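Local coordinates for protein vacuolar aminopeptidase 1 (Saccharomyces cerevisiae, PDB 5JGF) that removes N-terminal amino acids, preferably neutral or hydrophobic ones, from peptides in the yeast vacuole, working as a zinc-dependent dodecamer, at residues D[11-25]-D[256-268]. Residues are numbered along the deposited sequence; the frame is centred on the assembly and turned at random.
Sequences IAQEFIDFIYKNPTT and LFAPRLDDRLCSF. With ZN (zinc ion), chain K; ZN (zinc ion), chain L.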
ATOM      1  N   ILE D  11      14.139  47.441  31.162  1.00 19.40           N
ATOM      2  CA  ILE D  11      13.991  46.103  31.720  1.00 19.96           C
ATOM      3  C   ILE D  11      14.129  45.047  30.617  1.00 18.08           C
ATOM      4  O   ILE D  11      14.635  43.954  30.860  1.00 17.22           O
ATOM      5  CB  ILE D  11      12.639  45.939  32.465  1.00 20.69           C
ATOM      6  CG1 ILE D  11      12.671  44.665  33.312  1.00 23.42           C
ATOM      7  CG2 ILE D  11      11.489  45.888  31.479  1.00 20.75           C
ATOM      8  CD1 ILE D  11      13.780  44.651  34.346  1.00 25.54           C
ATOM      9  N   ALA D  12      13.692  45.381  29.405  1.00 17.49           N
ATOM     10  CA  ALA D  12      13.814  44.456  28.279  1.00 17.62           C
ATOM     11  C   ALA D  12      15.296  44.202  28.020  1.00 17.91           C
ATOM     12  O   ALA D  12      15.707  43.068  27.775  1.00 16.83           O
ATOM     13  CB  ALA D  12      13.155  45.045  27.029  1.00 17.35           C
ATOM     14  N   GLN D  13      16.100  45.263  28.077  1.00 16.96           N
ATOM     15  CA  GLN D  13      17.540  45.139  27.862  1.00 18.12           C
ATOM     16  C   GLN D  13      18.197  44.360  28.996  1.00 18.21           C
ATOM     17  O   GLN D  13      19.106  43.562  28.763  1.00 15.86           O
ATOM     18  CB  GLN D  13      18.196  46.518  27.749  1.00 21.03           C
ATOM     19  CG  GLN D  13      17.980  47.214  26.413  1.00 27.00           C
ATOM     20  CD  GLN D  13      18.439  46.371  25.232  1.00 30.25           C
ATOM     21  OE1 GLN D  13      19.529  45.795  25.246  1.00 31.62           O
ATOM     22  NE2 GLN D  13      17.607  46.303  24.201  1.00 30.64           N
ATOM     23  N   GLU D  14      17.745  44.597  30.225  1.00 17.41           N
ATOM     24  CA  GLU D  14      18.300  43.884  31.371  1.00 17.55           C
ATOM     25  C   GLU D  14      18.038  42.396  31.191  1.00 16.23           C
ATOM     26  O   GLU D  14      18.894  41.567  31.499  1.00 14.01           O
ATOM     27  CB  GLU D  14      17.657  44.357  32.678  1.00 19.82           C
ATOM     28  CG  GLU D  14      18.127  45.720  33.168  1.00 28.99           C
ATOM     29  CD  GLU D  14      19.629  45.776  33.396  1.00 34.17           C
ATOM     30  OE1 GLU D  14      20.193  44.804  33.942  1.00 35.59           O
ATOM     31  OE2 GLU D  14      20.244  46.803  33.038  1.00 38.73           O
ATOM     32  N   PHE D  15      16.847  42.060  30.699  1.00 14.46           N
ATOM     33  CA  PHE D  15      16.494  40.662  30.478  1.00 12.73           C
ATOM     34  C   PHE D  15      17.412  40.046  29.425  1.00 13.43           C
ATOM     35  O   PHE D  15      17.918  38.937  29.602  1.00 13.40           O
ATOM     36  CB  PHE D  15      15.035  40.535  30.022  1.00 13.31           C
ATOM     37  CG  PHE D  15      14.627  39.119  29.695  1.00 14.32           C
ATOM     38  CD1 PHE D  15      14.582  38.148  30.691  1.00 14.10           C
ATOM     39  CD2 PHE D  15      14.322  38.752  28.387  1.00 16.61           C
ATOM     40  CE1 PHE D  15      14.240  36.822  30.389  1.00 13.47           C
ATOM     41  CE2 PHE D  15      13.980  37.433  28.073  1.00 15.02           C
ATOM     42  CZ  PHE D  15      13.940  36.468  29.077  1.00 15.67           C
ATOM     43  N   ILE D  16      17.621  40.761  28.323  1.00 14.21           N
ATOM     44  CA  ILE D  16      18.492  40.266  27.257  1.00 13.80           C
ATOM     45  C   ILE D  16      19.894  39.992  27.803  1.00 15.79           C
ATOM     46  O   ILE D  16      20.494  38.952  27.513  1.00 12.74           O
ATOM     47  CB  ILE D  16      18.559  41.276  26.084  1.00 14.87           C
ATOM     48  CG1 ILE D  16      17.239  41.237  25.302  1.00 14.77           C
ATOM     49  CG2 ILE D  16      19.753  40.966  25.179  1.00 14.26           C
ATOM     50  CD1 ILE D  16      17.129  42.288  24.214  1.00 14.56           C
ATOM     51  N   ASP D  17      20.413  40.920  28.604  1.00 16.26           N
ATOM     52  CA  ASP D  17      21.739  40.744  29.190  1.00 16.71           C
ATOM     53  C   ASP D  17      21.759  39.541  30.133  1.00 13.74           C
ATOM     54  O   ASP D  17      22.720  38.775  30.151  1.00 13.51           O
ATOM     55  CB  ASP D  17      22.168  42.006  29.948  1.00 19.46           C
ATOM     56  CG  ASP D  17      22.355  43.199  29.032  1.00 25.98           C
ATOM     57  OD1 ASP D  17      22.584  42.988  27.820  1.00 28.08           O
ATOM     58  OD2 ASP D  17      22.289  44.349  29.524  1.00 28.85           O
ATOM     59  N   PHE D  18      20.690  39.382  30.908  1.00 13.80           N
ATOM     60  CA  PHE D  18      20.557  38.269  31.846  1.00 12.98           C
ATOM     61  C   PHE D  18      20.643  36.937  31.102  1.00 13.34           C
ATOM     62  O   PHE D  18      21.393  36.041  31.490  1.00 11.66           O
ATOM     63  CB  PHE D  18      19.216  38.394  32.588  1.00 13.59           C
ATOM     64  CG  PHE D  18      18.679  37.095  33.133  1.00 13.28           C
ATOM     65  CD1 PHE D  18      19.307  36.446  34.191  1.00 13.44           C
ATOM     66  CD2 PHE D  18      17.514  36.542  32.606  1.00 13.23           C
ATOM     67  CE1 PHE D  18      18.778  35.262  34.722  1.00 14.62           C
ATOM     68  CE2 PHE D  18      16.978  35.364  33.124  1.00 13.19           C
ATOM     69  CZ  PHE D  18      17.609  34.722  34.185  1.00 14.48           C
ATOM     70  N   ILE D  19      19.880  36.816  30.021  1.00 12.84           N
ATOM     71  CA  ILE D  19      19.877  35.589  29.232  1.00 12.18           C
ATOM     72  C   ILE D  19      21.254  35.311  28.636  1.00 13.42           C
ATOM     73  O   ILE D  19      21.739  34.181  28.669  1.00 11.62           O
ATOM     74  CB  ILE D  19      18.834  35.678  28.089  1.00 12.73           C
ATOM     75  CG1 ILE D  19      17.418  35.637  28.673  1.00 12.46           C
ATOM     76  CG2 ILE D  19      19.063  34.557  27.073  1.00 12.85           C
ATOM     77  CD1 ILE D  19      17.044  34.308  29.325  1.00 13.13           C
ATOM     78  N   TYR D  20      21.878  36.356  28.102  1.00 12.37           N
ATOM     79  CA  TYR D  20      23.191  36.255  27.471  1.00 13.58           C
ATOM     80  C   TYR D  20      24.327  35.936  28.445  1.00 14.88           C
ATOM     81  O   TYR D  20      25.217  35.143  28.137  1.00 14.28           O
ATOM     82  CB  TYR D  20      23.498  37.565  26.736  1.00 15.43           C
ATOM     83  CG  TYR D  20      24.786  37.567  25.942  1.00 17.04           C
ATOM     84  CD1 TYR D  20      24.961  36.709  24.853  1.00 15.92           C
ATOM     85  CD2 TYR D  20      25.818  38.451  26.257  1.00 17.91           C
ATOM     86  CE1 TYR D  20      26.128  36.736  24.094  1.00 16.04           C
ATOM     87  CE2 TYR D  20      26.992  38.485  25.505  1.00 17.52           C
ATOM     88  CZ  TYR D  20      27.140  37.628  24.427  1.00 17.46           C
ATOM     89  OH  TYR D  20      28.292  37.670  23.675  1.00 14.94           O
ATOM     90  N   LYS D  21      24.295  36.546  29.624  1.00 14.98           N
ATOM     91  CA  LYS D  21      25.355  36.328  30.604  1.00 16.68           C
ATOM     92  C   LYS D  21      25.187  35.108  31.501  1.00 15.25           C
ATOM     93  O   LYS D  21      26.111  34.747  32.224  1.00 14.29           O
ATOM     94  CB  LYS D  21      25.518  37.580  31.472  1.00 19.08           C
ATOM     95  CG  LYS D  21      26.026  38.788  30.702  1.00 24.74           C
ATOM     96  CD  LYS D  21      26.033  40.040  31.567  1.00 32.25           C
ATOM     97  CE  LYS D  21      26.591  41.236  30.806  1.00 36.78           C
ATOM     98  NZ  LYS D  21      26.526  42.484  31.618  1.00 40.90           N
ATOM     99  N   ASN D  22      24.023  34.466  31.449  1.00 14.22           N
ATOM    100  CA  ASN D  22      23.756  33.296  32.285  1.00 13.61           C
ATOM    101  C   ASN D  22      23.094  32.206  31.440  1.00 12.52           C
ATOM    102  O   ASN D  22      21.914  31.909  31.596  1.00 12.07           O
ATOM    103  CB  ASN D  22      22.847  33.716  33.438  1.00 13.48           C
ATOM    104  CG  ASN D  22      23.436  34.858  34.241  1.00 16.11           C
ATOM    105  OD1 ASN D  22      24.306  34.650  35.083  1.00 16.26           O
ATOM    106  ND2 ASN D  22      22.989  36.080  33.957  1.00 17.14           N
ATOM    107  N   PRO D  23      23.874  31.580  30.550  1.00 14.33           N
ATOM    108  CA  PRO D  23      23.424  30.524  29.636  1.00 14.21           C
ATOM    109  C   PRO D  23      22.900  29.213  30.208  1.00 13.96           C
ATOM    110  O   PRO D  23      21.999  28.610  29.626  1.00 14.12           O
ATOM    111  CB  PRO D  23      24.642  30.314  28.743  1.00 13.10           C
ATOM    112  CG  PRO D  23      25.778  30.548  29.696  1.00 13.90           C
ATOM    113  CD  PRO D  23      25.327  31.794  30.422  1.00 13.01           C
ATOM    114  N   THR D  24      23.459  28.759  31.328  1.00 14.39           N
ATOM    115  CA  THR D  24      23.011  27.498  31.916  1.00 13.05           C
ATOM    116  C   THR D  24      22.179  27.710  33.176  1.00 15.15           C
ATOM    117  O   THR D  24      22.172  28.796  33.759  1.00 14.58           O
ATOM    118  CB  THR D  24      24.202  26.593  32.280  1.00 14.80           C
ATOM    119  OG1 THR D  24      24.845  27.096  33.458  1.00 13.74           O
ATOM    120  CG2 THR D  24      25.211  26.557  31.134  1.00 13.02           C
ATOM    121  N   THR D  25      21.474  26.665  33.592  1.00 14.04           N
ATOM    122  CA  THR D  25      20.646  26.745  34.789  1.00 14.33           C
ATOM    123  C   THR D  25      21.506  27.168  35.984  1.00 14.19           C
ATOM    124  O   THR D  25      21.077  27.969  36.819  1.00 13.99           O
ATOM    125  CB  THR D  25      19.975  25.391  35.078  1.00 15.52           C
ATOM    126  OG1 THR D  25      19.261  24.961  33.909  1.00 14.83           O
ATOM    127  CG2 THR D  25      18.991  25.516  36.237  1.00 12.41           C
ATOM    128  N   LEU D 256      11.118  41.036  20.909  1.00 13.44           N
ATOM    129  CA  LEU D 256      12.359  40.725  21.599  1.00 13.27           C
ATOM    130  C   LEU D 256      12.676  39.294  21.171  1.00 12.32           C
ATOM    131  O   LEU D 256      11.873  38.386  21.391  1.00 13.55           O
ATOM    132  CB  LEU D 256      12.176  40.802  23.122  1.00 13.80           C
ATOM    133  CG  LEU D 256      13.414  40.578  24.009  1.00 17.10           C
ATOM    134  CD1 LEU D 256      13.169  41.163  25.391  1.00 16.14           C
ATOM    135  CD2 LEU D 256      13.726  39.093  24.121  1.00 14.99           C
ATOM    136  N   PHE D 257      13.825  39.110  20.525  1.00 11.75           N
ATOM    137  CA  PHE D 257      14.252  37.793  20.063  1.00 12.39           C
ATOM    138  C   PHE D 257      15.372  37.339  20.986  1.00 12.62           C
ATOM    139  O   PHE D 257      16.330  38.075  21.213  1.00 13.11           O
ATOM    140  CB  PHE D 257      14.792  37.855  18.627  1.00 12.39           C
ATOM    141  CG  PHE D 257      13.869  38.532  17.642  1.00 12.79           C
ATOM    142  CD1 PHE D 257      12.489  38.401  17.748  1.00 11.45           C
ATOM    143  CD2 PHE D 257      14.392  39.255  16.573  1.00 13.60           C
ATOM    144  CE1 PHE D 257      11.641  38.979  16.802  1.00 12.10           C
ATOM    145  CE2 PHE D 257      13.552  39.837  15.620  1.00 12.25           C
ATOM    146  CZ  PHE D 257      12.176  39.697  15.734  1.00 14.41           C
ATOM    147  N   ALA D 258      15.261  36.129  21.513  1.00 13.63           N
ATOM    148  CA  ALA D 258      16.289  35.633  22.416  1.00 11.92           C
ATOM    149  C   ALA D 258      16.128  34.151  22.664  1.00 12.65           C
ATOM    150  O   ALA D 258      15.038  33.597  22.518  1.00 11.94           O
ATOM    151  CB  ALA D 258      16.228  36.389  23.755  1.00 13.06           C
ATOM    152  N   PRO D 259      17.222  33.485  23.053  1.00 12.69           N
ATOM    153  CA  PRO D 259      17.160  32.051  23.322  1.00 12.35           C
ATOM    154  C   PRO D 259      16.724  31.770  24.752  1.00 15.07           C
ATOM    155  O   PRO D 259      16.773  32.649  25.618  1.00 11.69           O
ATOM    156  CB  PRO D 259      18.593  31.603  23.086  1.00 14.93           C
ATOM    157  CG  PRO D 259      19.373  32.773  23.651  1.00 13.60           C
ATOM    158  CD  PRO D 259      18.620  33.964  23.070  1.00 12.83           C
ATOM    159  N   ARG D 260      16.273  30.540  24.973  1.00 11.85           N
ATOM    160  CA  ARG D 260      15.889  30.064  26.294  1.00 14.04           C
ATOM    161  C   ARG D 260      14.833  30.881  27.052  1.00 14.17           C
ATOM    162  O   ARG D 260      14.919  31.026  28.270  1.00 13.76           O
ATOM    163  CB  ARG D 260      17.175  29.921  27.126  1.00 13.45           C
ATOM    164  CG  ARG D 260      18.290  29.164  26.366  1.00 13.07           C
ATOM    165  CD  ARG D 260      19.622  29.091  27.122  1.00 12.90           C
ATOM    166  NE  ARG D 260      20.308  30.380  27.241  1.00 12.69           N
ATOM    167  CZ  ARG D 260      21.127  30.901  26.329  1.00 14.64           C
ATOM    168  NH1 ARG D 260      21.698  32.081  26.550  1.00 12.67           N
ATOM    169  NH2 ARG D 260      21.390  30.250  25.202  1.00 11.96           N
ATOM    170  N   LEU D 261      13.832  31.395  26.337  1.00 14.94           N
ATOM    171  CA  LEU D 261      12.760  32.169  26.969  1.00 13.77           C
ATOM    172  C   LEU D 261      11.914  31.294  27.906  1.00 15.50           C
ATOM    173  O   LEU D 261      11.466  31.740  28.954  1.00 13.96           O
ATOM    174  CB  LEU D 261      11.861  32.813  25.903  1.00 14.23           C
ATOM    175  CG  LEU D 261      12.462  33.880  24.984  1.00 13.86           C
ATOM    176  CD1 LEU D 261      11.355  34.488  24.131  1.00 13.91           C
ATOM    177  CD2 LEU D 261      13.132  34.970  25.822  1.00 13.62           C
ATOM    178  N   ASP D 262      11.693  30.048  27.515  1.00 16.60           N
ATOM    179  CA  ASP D 262      10.927  29.100  28.312  1.00 18.55           C
ATOM    180  C   ASP D 262      11.900  28.418  29.283  1.00 19.14           C
ATOM    181  O   ASP D 262      12.751  27.653  28.836  1.00 17.53           O
ATOM    182  CB  ASP D 262      10.328  28.052  27.360  1.00 16.62           C
ATOM    183  CG  ASP D 262       9.530  26.969  28.069  1.00 17.79           C
ATOM    184  OD1 ASP D 262       9.342  27.042  29.295  1.00 14.48           O
ATOM    185  OD2 ASP D 262       9.054  26.036  27.382  1.00 13.78           O
ATOM    186  N   ASP D 263      11.834  28.693  30.590  1.00 16.96           N
ATOM    187  CA  ASP D 263      10.875  29.601  31.234  1.00 15.96           C
ATOM    188  C   ASP D 263      11.626  30.706  32.011  1.00 19.22           C
ATOM    189  O   ASP D 263      11.158  31.193  33.039  1.00 13.18           O
ATOM    190  CB  ASP D 263       9.979  28.760  32.175  1.00 17.17           C
ATOM    191  CG  ASP D 263       8.873  29.565  32.854  1.00 18.60           C
ATOM    192  OD1 ASP D 263       8.346  30.517  32.242  1.00 15.09           O
ATOM    193  OD2 ASP D 263       8.504  29.237  34.007  1.00 16.16           O
ATOM    194  N   ARG D 264      12.794  31.102  31.521  1.00 14.20           N
ATOM    195  CA  ARG D 264      13.578  32.130  32.202  1.00 14.92           C
ATOM    196  C   ARG D 264      12.916  33.493  32.041  1.00 14.17           C
ATOM    197  O   ARG D 264      13.212  34.440  32.778  1.00 14.17           O
ATOM    198  CB  ARG D 264      15.014  32.119  31.664  1.00 12.18           C
ATOM    199  CG  ARG D 264      15.753  30.863  32.123  1.00 12.39           C
ATOM    200  CD  ARG D 264      17.022  30.527  31.355  1.00 12.89           C
ATOM    201  NE  ARG D 264      17.498  29.222  31.807  1.00 13.43           N
ATOM    202  CZ  ARG D 264      18.601  28.620  31.378  1.00 13.26           C
ATOM    203  NH1 ARG D 264      19.368  29.206  30.471  1.00 13.48           N
ATOM    204  NH2 ARG D 264      18.932  27.420  31.846  1.00 11.74           N
ATOM    205  N   LEU D 265      11.995  33.592  31.084  1.00 14.57           N
ATOM    206  CA  LEU D 265      11.256  34.840  30.868  1.00 14.69           C
ATOM    207  C   LEU D 265      10.372  35.094  32.101  1.00 15.69           C
ATOM    208  O   LEU D 265      10.399  36.180  32.688  1.00 13.44           O
ATOM    209  CB  LEU D 265      10.392  34.729  29.601  1.00 15.43           C
ATOM    210  CG  LEU D 265       9.440  35.873  29.240  1.00 15.56           C
ATOM    211  CD1 LEU D 265      10.185  37.208  29.218  1.00 14.60           C
ATOM    212  CD2 LEU D 265       8.821  35.578  27.875  1.00 15.28           C
ATOM    213  N   CYS D 266       9.588  34.090  32.487  1.00 14.49           N
ATOM    214  CA  CYS D 266       8.731  34.219  33.666  1.00 15.41           C
ATOM    215  C   CYS D 266       9.562  34.221  34.946  1.00 15.04           C
ATOM    216  O   CYS D 266       9.242  34.930  35.899  1.00 13.27           O
ATOM    217  CB  CYS D 266       7.718  33.072  33.741  1.00 16.04           C
ATOM    218  SG  CYS D 266       6.323  33.236  32.617  1.00 22.16           S
ATOM    219  N   SER D 267      10.617  33.414  34.975  1.00 13.69           N
ATOM    220  CA  SER D 267      11.472  33.350  36.158  1.00 14.29           C
ATOM    221  C   SER D 267      12.075  34.717  36.460  1.00 13.75           C
ATOM    222  O   SER D 267      12.044  35.174  37.602  1.00 14.87           O
ATOM    223  CB  SER D 267      12.587  32.321  35.961  1.00 13.40           C
ATOM    224  OG  SER D 267      12.053  31.007  35.950  1.00 14.08           O
ATOM    225  N   PHE D 268      12.611  35.368  35.431  1.00 13.77           N
ATOM    226  CA  PHE D 268      13.216  36.693  35.584  1.00 15.02           C
ATOM    227  C   PHE D 268      12.165  37.716  36.022  1.00 15.75           C
ATOM    228  O   PHE D 268      12.373  38.466  36.982  1.00 16.07           O
ATOM    229  CB  PHE D 268      13.838  37.137  34.258  1.00 14.85           C
ATOM    230  CG  PHE D 268      14.508  38.485  34.312  1.00 14.53           C
ATOM    231  CD1 PHE D 268      15.826  38.606  34.751  1.00 16.36           C
ATOM    232  CD2 PHE D 268      13.827  39.632  33.911  1.00 16.10           C
ATOM    233  CE1 PHE D 268      16.459  39.855  34.786  1.00 16.20           C
ATOM    234  CE2 PHE D 268      14.449  40.885  33.942  1.00 16.74           C
ATOM    235  CZ  PHE D 268      15.767  40.994  34.379  1.00 15.64           C
TER
HETATM  236 ZN    ZN K 601       8.039  26.004  30.379  1.00 15.68          ZN
HETATM  237 ZN    ZN L 602       9.159  24.082  27.854  1.00 16.19          ZN
HETATM  238  O   HOH W   1      19.998  31.866  29.681  1.00 13.13           O
HETATM  239  O   HOH W   2       6.280  26.440  28.779  1.00 13.45           O
HETATM  240  O   HOH W   3       8.146  24.079  29.695  1.00 22.31           O
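Ile-19 O, at the C-terminal end of helix 11-21, takes a hydrogen bond from Arg-260 NH1 (3.0 Å) and a second from a water; the oxygen lies in the guanidinium plane, but NH1 stands 51° out of the carbonyl plane, not on a lone pair. That water also donates to Asn-22 O and accepts from Arg-260 NE and Arg-264 NH1, so two arginines, rich in N-H groups, suit a turn rich in carbonyls. Arg-264, its chain extended from CG to NE, carries NH1 to Pro-23 O (2.8 Å), while its NE hydrogen-bonds to Val-92 O. Pro-23 CB and Pro-259 CG lie over opposite faces of the Arg-260 guanidinium, both toward its rim.

Flat apolar rings suit the buried side. Phe-15, whose CG swings opposite the backbone N (chi1 177°), thereby lays its ring edge against the backbone of Arg-264 and Leu-265, between Ile-19 CG1 and Leu-265 CD1 over its two faces, with Leu-261 CD2 in plane at the edge. That ring turns an edge toward the face of Phe-268 in an offset edge-to-face pair, planes at 60°; Phe-18 CD2 approaches Phe-268 CD1 to 3.4 Å. A leucine in place of Phe-268 would probably leave the Phe-15 edge without its aromatic face and Phe-18 less firmly packed. This aromatic cluster packs the N-terminal helix on the segment holding Asp-262, which binds one zinc through OD1 and the other through OD2, as in the dinuclear sites of M18 aminopeptidases.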